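Local coordinates for uncharacterized protein Rv2277c (Mycobacterium tuberculosis, PDB 5VUG), which is of uncharacterized function but carries a glycerophosphodiester phosphodiesterase domain of TIM-barrel fold and probably hydrolyses phosphoric diesters, at residues F23-V28 / Y57-L62; T27-T32 / R100-P105; V48-V53 / S74-Q79; Q81-G86 / T104-L109. One frame throughout, in Å; residues are numbered along the deposited sequence.

Interaction 1: residues F23-V28 / Y57-L62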
loop_
_atom_site.group_PDB
_atom_site.type_symbol
_atom_site.label_atom_id
_atom_site.label_comp_id
_atom_site.label_asym_id
_atom_site.label_seq_id
_atom_site.Cartn_x
_atom_site.Cartn_y
_atom_site.Cartn_z
ATOM N N PHE A 23 -21.092 -27.602 3.689
ATOM C CA PHE A 23 -20.753 -28.964 4.079
ATOM C C PHE A 23 -19.284 -28.979 4.457
ATOM O O PHE A 23 -18.547 -28.049 4.110
ATOM C CB PHE A 23 -20.998 -29.947 2.923
ATOM C CG PHE A 23 -22.444 -30.092 2.556
ATOM C CD1 PHE A 23 -23.254 -31.002 3.223
ATOM C CD2 PHE A 23 -23.000 -29.301 1.559
ATOM C CE1 PHE A 23 -24.587 -31.122 2.898
ATOM C CE2 PHE A 23 -24.343 -29.413 1.230
ATOM C CZ PHE A 23 -25.133 -30.329 1.890
ATOM N N PRO A 24 -18.819 -30.026 5.183
ATOM C CA PRO A 24 -17.402 -30.077 5.586
ATOM C C PRO A 24 -16.453 -29.839 4.423
ATOM O O PRO A 24 -16.528 -30.527 3.398
ATOM C CB PRO A 24 -17.256 -31.495 6.153
ATOM C CG PRO A 24 -18.626 -31.765 6.749
ATOM C CD PRO A 24 -19.593 -31.140 5.766
ATOM N N GLU A 25 -15.584 -28.842 4.560
ATOM C CA GLU A 25 -14.761 -28.424 3.434
ATOM C C GLU A 25 -13.848 -29.556 2.976
ATOM O O GLU A 25 -13.423 -30.407 3.762
ATOM C CB GLU A 25 -13.931 -27.198 3.806
ATOM C CG GLU A 25 -12.983 -27.407 4.985
ATOM C CD GLU A 25 -12.102 -26.214 5.210
ATOM O OE1 GLU A 25 -12.634 -25.148 5.564
ATOM O OE2 GLU A 25 -10.878 -26.337 5.018
ATOM N N ASN A 26 -13.553 -29.570 1.678
ATOM C CA ASN A 26 -12.568 -30.496 1.132
ATOM C C ASN A 26 -12.928 -31.970 1.371
ATOM O O ASN A 26 -12.049 -32.814 1.557
ATOM C CB ASN A 26 -11.158 -30.164 1.630
ATOM C CG ASN A 26 -10.580 -28.932 0.958
ATOM O OD1 ASN A 26 -10.678 -28.778 -0.269
ATOM N ND2 ASN A 26 -9.963 -28.046 1.754
ATOM N N THR A 27 -14.225 -32.296 1.330
ATOM C CA THR A 27 -14.688 -33.682 1.398
ATOM C C THR A 27 -15.474 -34.031 0.140
ATOM O O THR A 27 -15.972 -33.152 -0.563
ATOM C CB THR A 27 -15.573 -33.951 2.631
ATOM O OG1 THR A 27 -16.762 -33.154 2.549
ATOM C CG2 THR A 27 -14.805 -33.636 3.920
ATOM N N VAL A 28 -15.588 -35.334 -0.138
ATOM C CA VAL A 28 -16.392 -35.778 -1.281
ATOM C C VAL A 28 -17.861 -35.395 -1.100
ATOM O O VAL A 28 -18.525 -34.982 -2.058
ATOM C CB VAL A 28 -16.187 -37.278 -1.565
ATOM C CG1 VAL A 28 -17.217 -37.790 -2.597
ATOM C CG2 VAL A 28 -14.749 -37.521 -2.048
ATOM N N TYR A 57 -6.862 -31.291 2.137
ATOM C CA TYR A 57 -6.832 -30.793 3.507
ATOM C C TYR A 57 -6.215 -29.402 3.492
ATOM O O TYR A 57 -5.182 -29.189 2.851
ATOM C CB TYR A 57 -6.067 -31.733 4.461
ATOM C CG TYR A 57 -6.339 -31.373 5.899
ATOM C CD1 TYR A 57 -7.590 -31.618 6.467
ATOM C CD2 TYR A 57 -5.377 -30.743 6.676
ATOM C CE1 TYR A 57 -7.862 -31.272 7.777
ATOM C CE2 TYR A 57 -5.649 -30.387 7.994
ATOM C CZ TYR A 57 -6.902 -30.651 8.528
ATOM O OH TYR A 57 -7.233 -30.298 9.816
ATOM N N ARG A 58 -6.863 -28.443 4.150
ATOM C CA ARG A 58 -6.406 -27.050 4.124
ATOM C C ARG A 58 -5.534 -26.645 5.320
ATOM O O ARG A 58 -4.469 -26.042 5.121
ATOM C CB ARG A 58 -7.592 -26.097 3.917
ATOM C CG ARG A 58 -7.274 -24.616 3.997
ATOM C CD ARG A 58 -7.587 -23.999 5.344
ATOM N NE ARG A 58 -8.937 -24.277 5.847
ATOM C CZ ARG A 58 -9.333 -23.908 7.064
ATOM N NH1 ARG A 58 -8.489 -23.251 7.850
ATOM N NH2 ARG A 58 -10.550 -24.189 7.501
ATOM N N PRO A 59 -5.930 -26.920 6.564
ATOM C CA PRO A 59 -5.143 -26.423 7.702
ATOM C C PRO A 59 -3.762 -27.064 7.789
ATOM O O PRO A 59 -3.480 -28.111 7.202
ATOM C CB PRO A 59 -5.998 -26.803 8.916
ATOM C CG PRO A 59 -7.387 -26.885 8.382
ATOM C CD PRO A 59 -7.218 -27.485 7.010
ATOM N N SER A 60 -2.886 -26.420 8.560
ATOM C CA SER A 60 -1.554 -26.989 8.736
ATOM C C SER A 60 -1.575 -28.219 9.644
ATOM O O SER A 60 -0.731 -29.111 9.494
ATOM C CB SER A 60 -0.580 -25.928 9.241
ATOM O OG SER A 60 -1.039 -25.366 10.453
ATOM N N ASP A 61 -2.532 -28.303 10.570
ATOM C CA ASP A 61 -2.624 -29.441 11.478
ATOM C C ASP A 61 -3.966 -30.145 11.336
ATOM O O ASP A 61 -5.014 -29.504 11.180
ATOM C CB ASP A 61 -2.389 -29.054 12.944
ATOM C CG ASP A 61 -2.003 -30.252 13.802
ATOM O OD1 ASP A 61 -2.911 -30.958 14.322
ATOM O OD2 ASP A 61 -0.784 -30.500 13.937
ATOM N N LEU A 62 -3.913 -31.474 11.411
ATOM C CA LEU A 62 -5.108 -32.305 11.329
ATOM C C LEU A 62 -6.108 -32.024 12.449
ATOM O O LEU A 62 -7.299 -32.311 12.285
ATOM C CB LEU A 62 -4.698 -33.784 11.309
ATOM C CG LEU A 62 -4.006 -34.222 10.010
ATOM C CD1 LEU A 62 -3.247 -35.514 10.219
ATOM C CD2 LEU A 62 -5.042 -34.397 8.913
HETATM O O HOH W 1 -9.647 -28.756 4.620
#
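A buried salt bridge between Glu25 and Arg58 ties the loop after the first barrel strand, 12-16, to the loop after strand 54-56. The grip is side-on: two nitrogens of Arg58 each take one carboxylate oxygen. Arg58 NE donates to Glu25 OE2 over 2.9 Å, on the syn lone pair, while Arg58 NH2 reaches Glu25 OE1 at 3.0 Å along a nearly straight N-H...O line of 163°. The match is not flat, because carboxylate and guanidinium planes stand 51° apart; OE1 is therefore met from above the carboxylate plane, although it lies close to the plane of the guanidinium. Glu25 sits in the Pro-Glu-Asn-Thr sequence that leads into helix 28-36 of the glycerophosphodiester phosphodiesterase barrel. OE1 is also held by Arg17 and Thr20, so the carboxylate joins two arginines. The chain of Arg58 starts extended, CG anti to the backbone N (chi1 175°), then bends at its next two torsions, which folds the guanidinium back until Pro59 CG lies 3.7 Å above the centre of one face. Next to the salt bridge one water knits the two loops together: it donates to Glu25 OE2 at 2.7 Å and accepts from Asn26 ND2 and Arg58 N. The other end of the Asn26 amide is fixed by Thr45 N of strand 41-48, and its ND2 touches Arg58 CB at 3.8 Å. A bound glycerol lies about 6 Å from the Arg58 side chain.

Interaction 2: residues T27-T32 / R100-P105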
loop_
_atom_site.group_PDB
_atom_site.type_symbol
_atom_site.label_atom_id
_atom_site.label_comp_id
_atom_site.label_asym_id
_atom_site.label_seq_id
_atom_site.Cartn_x
_atom_site.Cartn_y
_atom_site.Cartn_z
ATOM N N THR A 27 -14.225 -32.296 1.330
ATOM C CA THR A 27 -14.688 -33.682 1.398
ATOM C C THR A 27 -15.474 -34.031 0.140
ATOM O O THR A 27 -15.972 -33.152 -0.563
ATOM C CB THR A 27 -15.573 -33.951 2.631
ATOM O OG1 THR A 27 -16.762 -33.154 2.549
ATOM C CG2 THR A 27 -14.805 -33.636 3.920
ATOM N N VAL A 28 -15.588 -35.334 -0.138
ATOM C CA VAL A 28 -16.392 -35.778 -1.281
ATOM C C VAL A 28 -17.861 -35.395 -1.100
ATOM O O VAL A 28 -18.525 -34.982 -2.058
ATOM C CB VAL A 28 -16.187 -37.278 -1.565
ATOM C CG1 VAL A 28 -17.217 -37.790 -2.597
ATOM C CG2 VAL A 28 -14.749 -37.521 -2.048
ATOM N N LEU A 29 -18.381 -35.484 0.132
ATOM C CA LEU A 29 -19.752 -35.029 0.377
ATOM C C LEU A 29 -19.935 -33.586 -0.079
ATOM O O LEU A 29 -20.897 -33.261 -0.787
ATOM C CB LEU A 29 -20.142 -35.196 1.853
ATOM C CG LEU A 29 -21.570 -34.730 2.195
ATOM C CD1 LEU A 29 -22.589 -35.583 1.471
ATOM C CD2 LEU A 29 -21.851 -34.745 3.699
ATOM N N ALA A 30 -18.997 -32.709 0.289
ATOM C CA ALA A 30 -19.105 -31.313 -0.120
ATOM C C ALA A 30 -18.994 -31.160 -1.633
ATOM O O ALA A 30 -19.762 -30.404 -2.240
ATOM C CB ALA A 30 -18.042 -30.470 0.582
ATOM N N ILE A 31 -18.035 -31.860 -2.254
ATOM C CA ILE A 31 -17.856 -31.783 -3.706
ATOM C C ILE A 31 -19.135 -32.193 -4.419
ATOM O O ILE A 31 -19.600 -31.508 -5.340
ATOM C CB ILE A 31 -16.670 -32.655 -4.154
ATOM C CG1 ILE A 31 -15.342 -32.081 -3.649
ATOM C CG2 ILE A 31 -16.650 -32.777 -5.698
ATOM C CD1 ILE A 31 -14.172 -33.060 -3.731
ATOM N N THR A 32 -19.713 -33.331 -4.018
ATOM C CA THR A 32 -20.912 -33.828 -4.690
ATOM C C THR A 32 -22.057 -32.834 -4.552
ATOM O O THR A 32 -22.796 -32.574 -5.515
ATOM C CB THR A 32 -21.312 -35.183 -4.099
ATOM O OG1 THR A 32 -20.270 -36.139 -4.338
ATOM C CG2 THR A 32 -22.604 -35.695 -4.732
ATOM N N ARG A 100 -19.971 -35.671 13.318
ATOM C CA ARG A 100 -19.276 -36.614 14.191
ATOM C C ARG A 100 -19.924 -37.989 14.154
ATOM O O ARG A 100 -19.249 -38.997 14.388
ATOM C CB ARG A 100 -19.241 -36.102 15.625
ATOM C CG ARG A 100 -18.327 -34.937 15.770
ATOM C CD ARG A 100 -17.825 -34.753 17.178
ATOM N NE ARG A 100 -16.991 -33.565 17.178
ATOM C CZ ARG A 100 -16.582 -32.913 18.252
ATOM N NH1 ARG A 100 -16.925 -33.326 19.472
ATOM N NH2 ARG A 100 -15.825 -31.840 18.093
ATOM N N GLN A 101 -21.220 -38.049 13.862
ATOM C CA GLN A 101 -21.928 -39.315 13.776
ATOM C C GLN A 101 -22.142 -39.783 12.344
ATOM O O GLN A 101 -22.629 -40.901 12.141
ATOM C CB GLN A 101 -23.276 -39.222 14.503
ATOM C CG GLN A 101 -23.335 -38.146 15.587
ATOM C CD GLN A 101 -22.289 -38.327 16.679
ATOM O OE1 GLN A 101 -21.756 -39.420 16.879
ATOM N NE2 GLN A 101 -21.990 -37.245 17.390
ATOM N N ARG A 102 -21.790 -38.957 11.346
ATOM C CA ARG A 102 -21.898 -39.314 9.929
ATOM C C ARG A 102 -20.606 -38.817 9.281
ATOM O O ARG A 102 -20.572 -37.745 8.677
ATOM C CB ARG A 102 -23.135 -38.695 9.272
ATOM C CG ARG A 102 -23.347 -39.103 7.804
ATOM C CD ARG A 102 -22.985 -37.981 6.821
ATOM N NE ARG A 102 -23.179 -38.368 5.422
ATOM C CZ ARG A 102 -22.194 -38.663 4.575
ATOM N NH1 ARG A 102 -20.929 -38.614 4.973
ATOM N NH2 ARG A 102 -22.476 -39.003 3.323
ATOM N N ALA A 103 -19.546 -39.614 9.409
ATOM C CA ALA A 103 -18.206 -39.143 9.073
ATOM C C ALA A 103 -18.084 -38.769 7.600
ATOM O O ALA A 103 -18.633 -39.437 6.716
ATOM C CB ALA A 103 -17.165 -40.207 9.417
ATOM N N THR A 104 -17.365 -37.672 7.352
ATOM C CA THR A 104 -16.919 -37.279 6.020
ATOM C C THR A 104 -15.396 -37.377 6.023
ATOM O O THR A 104 -14.716 -36.458 6.510
ATOM C CB THR A 104 -17.367 -35.845 5.705
ATOM O OG1 THR A 104 -16.928 -34.961 6.747
ATOM C CG2 THR A 104 -18.888 -35.753 5.596
ATOM N N PRO A 105 -14.813 -38.467 5.523
ATOM C CA PRO A 105 -13.368 -38.675 5.684
ATOM C C PRO A 105 -12.547 -37.761 4.787
ATOM O O PRO A 105 -13.038 -37.178 3.821
ATOM C CB PRO A 105 -13.169 -40.141 5.281
ATOM C CG PRO A 105 -14.337 -40.474 4.429
ATOM C CD PRO A 105 -15.482 -39.623 4.908
HETATM O O HOH W 2 -14.598 -37.469 1.629
#
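Thr27 and Leu29, at the start of helix 28-36, meet Thr104 and Arg102 mainly through carbon. In the apolar group, Thr27 CG2 approaches Thr104 CB at 3.8 Å, and two residues on, Leu29 CD2 packs against Thr104 CG2 at 3.7 Å. The leucine leaves the helix with CG anti to its own nitrogen (chi1 180°), which sends both methyls out to the loop. There CD2 sits 4.0 Å above the middle of one face of the Arg102 guanidinium, and CD1 lies 3.9 Å from Arg102 NH2: the arginine lays its flat face, not its N-H edge, on the leucine. The polar interactions lie at the helix start. Thr27 is the N-cap; its OG1 accepts from Ala30 N at 3.2 Å and passes its own proton to Pro24 O. A water takes up Val28 N at 2.9 Å and donates to Pro105 O at 2.7 Å, bridging the first turn to the loop. Direct contact thus rests on methyl groups and a guanidinium face, so that Leu29 and Arg102 meet by dispersion rather than by a directed N-H bond, while the polar link between the two segments runs through water.

Interaction 3: residues V48-V53 / S74-Q79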
loop_
_atom_site.group_PDB
_atom_site.type_symbol
_atom_site.label_atom_id
_atom_site.label_comp_id
_atom_site.label_asym_id
_atom_site.label_seq_id
_atom_site.Cartn_x
_atom_site.Cartn_y
_atom_site.Cartn_z
ATOM N N VAL A 48 0.016 -33.606 0.870
ATOM C CA VAL A 48 0.478 -34.941 0.509
ATOM C C VAL A 48 0.750 -35.777 1.760
ATOM O O VAL A 48 1.311 -35.288 2.751
ATOM C CB VAL A 48 1.685 -34.905 -0.464
ATOM C CG1 VAL A 48 2.926 -34.251 0.176
ATOM C CG2 VAL A 48 2.007 -36.299 -0.977
ATOM N N SER A 49 0.328 -37.036 1.718
ATOM C CA SER A 49 0.563 -37.968 2.811
ATOM C C SER A 49 2.054 -38.295 2.938
ATOM O O SER A 49 2.866 -38.022 2.041
ATOM C CB SER A 49 -0.194 -39.267 2.545
ATOM O OG SER A 49 0.405 -39.980 1.469
ATOM N N SER A 50 2.415 -38.920 4.065
ATOM C CA SER A 50 3.802 -39.347 4.244
ATOM C C SER A 50 4.239 -40.315 3.152
ATOM O O SER A 50 5.427 -40.353 2.802
ATOM C CB SER A 50 3.996 -39.994 5.616
ATOM O OG SER A 50 3.362 -41.263 5.672
ATOM N N ASP A 51 3.308 -41.105 2.604
ATOM C CA ASP A 51 3.630 -42.051 1.541
ATOM C C ASP A 51 3.257 -41.539 0.148
ATOM O O ASP A 51 3.028 -42.341 -0.770
ATOM C CB ASP A 51 3.102 -43.464 1.832
ATOM C CG ASP A 51 1.612 -43.510 2.133
ATOM O OD1 ASP A 51 0.974 -42.450 2.279
ATOM O OD2 ASP A 51 1.082 -44.641 2.223
ATOM N N GLY A 52 3.191 -40.222 -0.022
ATOM C CA GLY A 52 3.207 -39.636 -1.347
ATOM C C GLY A 52 1.898 -39.596 -2.091
ATOM O O GLY A 52 1.914 -39.467 -3.318
ATOM N N VAL A 53 0.767 -39.668 -1.403
ATOM C CA VAL A 53 -0.539 -39.602 -2.052
ATOM C C VAL A 53 -1.147 -38.232 -1.772
ATOM O O VAL A 53 -1.370 -37.885 -0.603
ATOM C CB VAL A 53 -1.473 -40.728 -1.586
ATOM C CG1 VAL A 53 -2.826 -40.606 -2.293
ATOM C CG2 VAL A 53 -0.836 -42.079 -1.836
ATOM N N SER A 74 2.624 -36.352 8.311
ATOM C CA SER A 74 3.021 -37.243 9.394
ATOM C C SER A 74 2.241 -38.550 9.391
ATOM O O SER A 74 2.490 -39.405 10.252
ATOM C CB SER A 74 2.902 -36.552 10.760
ATOM O OG SER A 74 1.544 -36.430 11.168
ATOM N N LYS A 75 1.312 -38.722 8.446
ATOM C CA LYS A 75 0.460 -39.900 8.379
ATOM C C LYS A 75 0.446 -40.459 6.964
ATOM O O LYS A 75 0.573 -39.721 5.984
ATOM C CB LYS A 75 -0.984 -39.576 8.805
ATOM C CG LYS A 75 -1.112 -39.028 10.231
ATOM C CD LYS A 75 -2.552 -39.117 10.721
ATOM C CE LYS A 75 -2.720 -38.496 12.112
ATOM N NZ LYS A 75 -1.881 -39.138 13.170
ATOM N N THR A 76 0.292 -41.777 6.868
ATOM C CA THR A 76 0.091 -42.427 5.583
ATOM C C THR A 76 -1.319 -42.137 5.085
ATOM O O THR A 76 -2.196 -41.719 5.845
ATOM C CB THR A 76 0.216 -43.937 5.750
ATOM O OG1 THR A 76 -0.839 -44.390 6.608
ATOM C CG2 THR A 76 1.548 -44.301 6.373
ATOM N N VAL A 77 -1.541 -42.368 3.788
ATOM C CA VAL A 77 -2.873 -42.139 3.235
ATOM C C VAL A 77 -3.897 -43.051 3.905
ATOM O O VAL A 77 -5.043 -42.651 4.142
ATOM C CB VAL A 77 -2.868 -42.264 1.698
ATOM C CG1 VAL A 77 -2.583 -43.689 1.272
ATOM C CG2 VAL A 77 -4.203 -41.782 1.118
ATOM N N GLN A 78 -3.507 -44.286 4.227
ATOM C CA GLN A 78 -4.438 -45.184 4.901
ATOM C C GLN A 78 -4.868 -44.613 6.246
ATOM O O GLN A 78 -6.050 -44.663 6.604
ATOM C CB GLN A 78 -3.817 -46.573 5.059
ATOM C CG GLN A 78 -4.754 -47.596 5.686
ATOM C CD GLN A 78 -4.184 -49.006 5.671
ATOM O OE1 GLN A 78 -3.249 -49.304 4.926
ATOM N NE2 GLN A 78 -4.749 -49.881 6.495
ATOM N N GLN A 79 -3.927 -44.018 6.983
ATOM C CA GLN A 79 -4.260 -43.377 8.254
ATOM C C GLN A 79 -5.127 -42.139 8.057
ATOM O O GLN A 79 -6.071 -41.915 8.825
ATOM C CB GLN A 79 -2.978 -43.022 9.002
ATOM C CG GLN A 79 -2.208 -44.253 9.447
ATOM C CD GLN A 79 -0.816 -43.945 9.938
ATOM O OE1 GLN A 79 -0.218 -42.936 9.570
ATOM N NE2 GLN A 79 -0.290 -44.820 10.783
HETATM O O HOH W 3 3.659 -41.699 8.341
HETATM O O HOH W 4 -1.047 -45.959 3.193
#
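With CG set between its backbone N and carbonyl carbon (chi1 54°), Asp51 turns its carboxylate onto the first turn of helix 77-80, where OD1 accepts from Val77 N at 2.9 Å. Ser49 takes a similar first torsion, 70°, and brings OG to the same oxygen at 2.7 Å. The two elements joined are the type I beta turn from Ser49 to Gly52, between strands 41-48 and 54-56, and a capping box in which Thr76 OG1 accepts from Gln79 N while Gln79 OE1 accepts from Thr76 N. Asp51 OD1 thus has two donors, the amide on its syn side and the serine hydroxyl on its anti side, both somewhat out of the carboxylate plane; this fixes the rotation of the group. Because Val77 N belongs to the first turn, the carboxylate would also be expected to interact favourably with the positive end of the helix dipole. Its second oxygen contributes through a water that donates to Asp51 OD2 and accepts from Gln78 N. Ser49 OG serves the turn as well, accepting from Val53 N at 2.9 Å. On the backbone, Ser50 N donates to Lys75 O at 2.8 Å with an N-H...O angle of 169°, a straight bond that holds the turn against the residue before the N-cap. Ser49 CB fits close beside this join, 3.6 Å from Lys75 O. At the other end of the contact two valines cross at a slant, and Thr108 touches both; Val53 CG1 lies 3.9 Å from Val77 CG2.

Interaction 4: residues Q81-G86 / T104-L109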
loop_
_atom_site.group_PDB
_atom_site.type_symbol
_atom_site.label_atom_id
_atom_site.label_comp_id
_atom_site.label_asym_id
_atom_site.label_seq_id
_atom_site.Cartn_x
_atom_site.Cartn_y
_atom_site.Cartn_z
ATOM N N GLN A 81 -7.230 -41.433 5.632
ATOM C CA GLN A 81 -8.581 -41.751 5.184
ATOM C C GLN A 81 -9.449 -42.332 6.292
ATOM O O GLN A 81 -10.665 -42.464 6.105
ATOM C CB GLN A 81 -8.539 -42.673 3.963
ATOM C CG GLN A 81 -8.028 -41.992 2.705
ATOM C CD GLN A 81 -8.084 -42.902 1.492
ATOM O OE1 GLN A 81 -7.271 -43.818 1.350
ATOM N NE2 GLN A 81 -9.052 -42.662 0.617
ATOM N N GLN A 82 -8.863 -42.671 7.437
ATOM C CA GLN A 82 -9.641 -43.051 8.605
ATOM C C GLN A 82 -10.092 -41.856 9.439
ATOM O O GLN A 82 -10.960 -42.022 10.304
ATOM C CB GLN A 82 -8.847 -44.031 9.475
ATOM C CG GLN A 82 -8.623 -45.379 8.818
ATOM C CD GLN A 82 -9.923 -46.103 8.536
ATOM O OE1 GLN A 82 -10.263 -46.370 7.382
ATOM N NE2 GLN A 82 -10.662 -46.418 9.592
ATOM N N LEU A 83 -9.544 -40.663 9.196
ATOM C CA LEU A 83 -9.912 -39.489 9.977
ATOM C C LEU A 83 -11.201 -38.876 9.451
ATOM O O LEU A 83 -11.457 -38.864 8.243
ATOM C CB LEU A 83 -8.796 -38.441 9.952
ATOM C CG LEU A 83 -7.446 -38.907 10.502
ATOM C CD1 LEU A 83 -6.390 -37.797 10.344
ATOM C CD2 LEU A 83 -7.577 -39.346 11.959
ATOM N N ASN A 84 -12.008 -38.358 10.371
ATOM C CA ASN A 84 -13.286 -37.735 10.041
ATOM C C ASN A 84 -13.050 -36.233 9.907
ATOM O O ASN A 84 -12.890 -35.532 10.909
ATOM C CB ASN A 84 -14.290 -38.048 11.145
ATOM C CG ASN A 84 -15.649 -37.434 10.894
ATOM O OD1 ASN A 84 -15.864 -36.747 9.896
ATOM N ND2 ASN A 84 -16.586 -37.697 11.796
ATOM N N ALA A 85 -13.029 -35.735 8.660
ATOM C CA ALA A 85 -12.836 -34.315 8.363
ATOM C C ALA A 85 -14.099 -33.479 8.572
ATOM O O ALA A 85 -14.109 -32.286 8.240
ATOM C CB ALA A 85 -12.315 -34.139 6.930
ATOM N N GLY A 86 -15.167 -34.075 9.088
ATOM C CA GLY A 86 -16.331 -33.342 9.536
ATOM C C GLY A 86 -16.381 -33.161 11.035
ATOM O O GLY A 86 -17.410 -32.724 11.565
ATOM N N THR A 104 -17.365 -37.672 7.352
ATOM C CA THR A 104 -16.919 -37.279 6.020
ATOM C C THR A 104 -15.396 -37.377 6.023
ATOM O O THR A 104 -14.716 -36.458 6.510
ATOM C CB THR A 104 -17.367 -35.845 5.705
ATOM O OG1 THR A 104 -16.928 -34.961 6.747
ATOM C CG2 THR A 104 -18.888 -35.753 5.596
ATOM N N PRO A 105 -14.813 -38.467 5.523
ATOM C CA PRO A 105 -13.368 -38.675 5.684
ATOM C C PRO A 105 -12.547 -37.761 4.787
ATOM O O PRO A 105 -13.038 -37.178 3.821
ATOM C CB PRO A 105 -13.169 -40.141 5.281
ATOM C CG PRO A 105 -14.337 -40.474 4.429
ATOM C CD PRO A 105 -15.482 -39.623 4.908
ATOM N N ILE A 106 -11.261 -37.662 5.109
ATOM C CA ILE A 106 -10.314 -37.023 4.189
ATOM C C ILE A 106 -10.270 -37.819 2.892
ATOM O O ILE A 106 -9.968 -39.021 2.922
ATOM C CB ILE A 106 -8.905 -36.933 4.792
ATOM C CG1 ILE A 106 -8.882 -36.021 6.023
ATOM C CG2 ILE A 106 -7.895 -36.476 3.726
ATOM C CD1 ILE A 106 -7.530 -36.015 6.738
ATOM N N PRO A 107 -10.522 -37.190 1.733
ATOM C CA PRO A 107 -10.421 -37.907 0.455
ATOM C C PRO A 107 -9.068 -37.720 -0.215
ATOM O O PRO A 107 -8.375 -36.726 0.026
ATOM C CB PRO A 107 -11.507 -37.229 -0.383
ATOM C CG PRO A 107 -11.419 -35.753 0.088
ATOM C CD PRO A 107 -11.035 -35.812 1.560
ATOM N N THR A 108 -8.692 -38.646 -1.089
ATOM C CA THR A 108 -7.530 -38.392 -1.921
ATOM C C THR A 108 -7.907 -37.406 -3.024
ATOM O O THR A 108 -9.085 -37.243 -3.369
ATOM C CB THR A 108 -7.024 -39.680 -2.579
ATOM O OG1 THR A 108 -8.037 -40.223 -3.448
ATOM C CG2 THR A 108 -6.611 -40.715 -1.534
ATOM N N LEU A 109 -6.887 -36.738 -3.576
ATOM C CA LEU A 109 -7.122 -35.897 -4.747
ATOM C C LEU A 109 -7.734 -36.716 -5.873
ATOM O O LEU A 109 -8.637 -36.246 -6.577
ATOM C CB LEU A 109 -5.816 -35.244 -5.197
ATOM C CG LEU A 109 -5.886 -34.453 -6.513
ATOM C CD1 LEU A 109 -6.834 -33.262 -6.409
ATOM C CD2 LEU A 109 -4.486 -33.996 -6.898
HETATM O O HOH W 5 -11.559 -41.122 2.033
#
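Asn84 and Pro105 form a single bridge, their CA atoms 4.5 Å apart, in which Ala85 N donates to Thr104 O and Ile106 N to Leu83 O, both weak bonds. The first is short but bent, at 129°; the second is long, at 3.4 Å. Leu83 O is shared, since Pro105 CA also points a C-H at it from 3.2 Å. The firmer polar link comes from a side chain. Asn84 extends CG anti to its backbone N (chi1 180°), and its OD1 accepts Thr104 N at 3.1 Å across the contact and Gly86 N at 2.9 Å within its own segment. The two donors stand above opposite faces of the amide plane, clamping the oxygen between them, while ND2 at the other end of the group is bound to Tyr99 O. Gly86 brings its CA within 3.3 Å of Thr104 OG1. On the buried flank Ile106 is the central apolar group: its CG1 rests 4.0 Å from Ala85 CB, and its CD1 lies alongside Leu83 CD1, the two side chains pointing the same way. Leu62, Leu80 and Val55 also touch it. Gln81 spans the far end, where its amide crosses the methyl of Thr108 at a slant, NE2 3.8 Å from CG2, and a water links NE2 to Ile106 O. The OD1 bond to the nitrogen two residues on makes residues 84-86 an Asx turn, within the excursion between barrel strand 41-48 and helix 109-114, consistent with the insertion that family members carry after the second barrel strand.

The four contacts form one continuous patch, all binding the excursion that follows strand 41-48 to itself or to the first barrel loop and helix. Interactions 2 and 4, with centres 7 Å apart, share Thr104 and Pro105, while interactions 1 and 2 share Thr27 and Val28. Leu62 CD2 touches Ile106 CD1 at 3.7 Å, joining interaction 1 to interaction 4; Val77 CG2 meets Thr108 CG2 at 3.7 Å, joining interaction 3 to it. Interactions 2 and 3 do not touch, their nearest atoms about 8 Å apart, and are connected through interaction 4. Interaction 3 is the outlying surface contact, whereas interaction 1 is buried and lies near the bound glycerol.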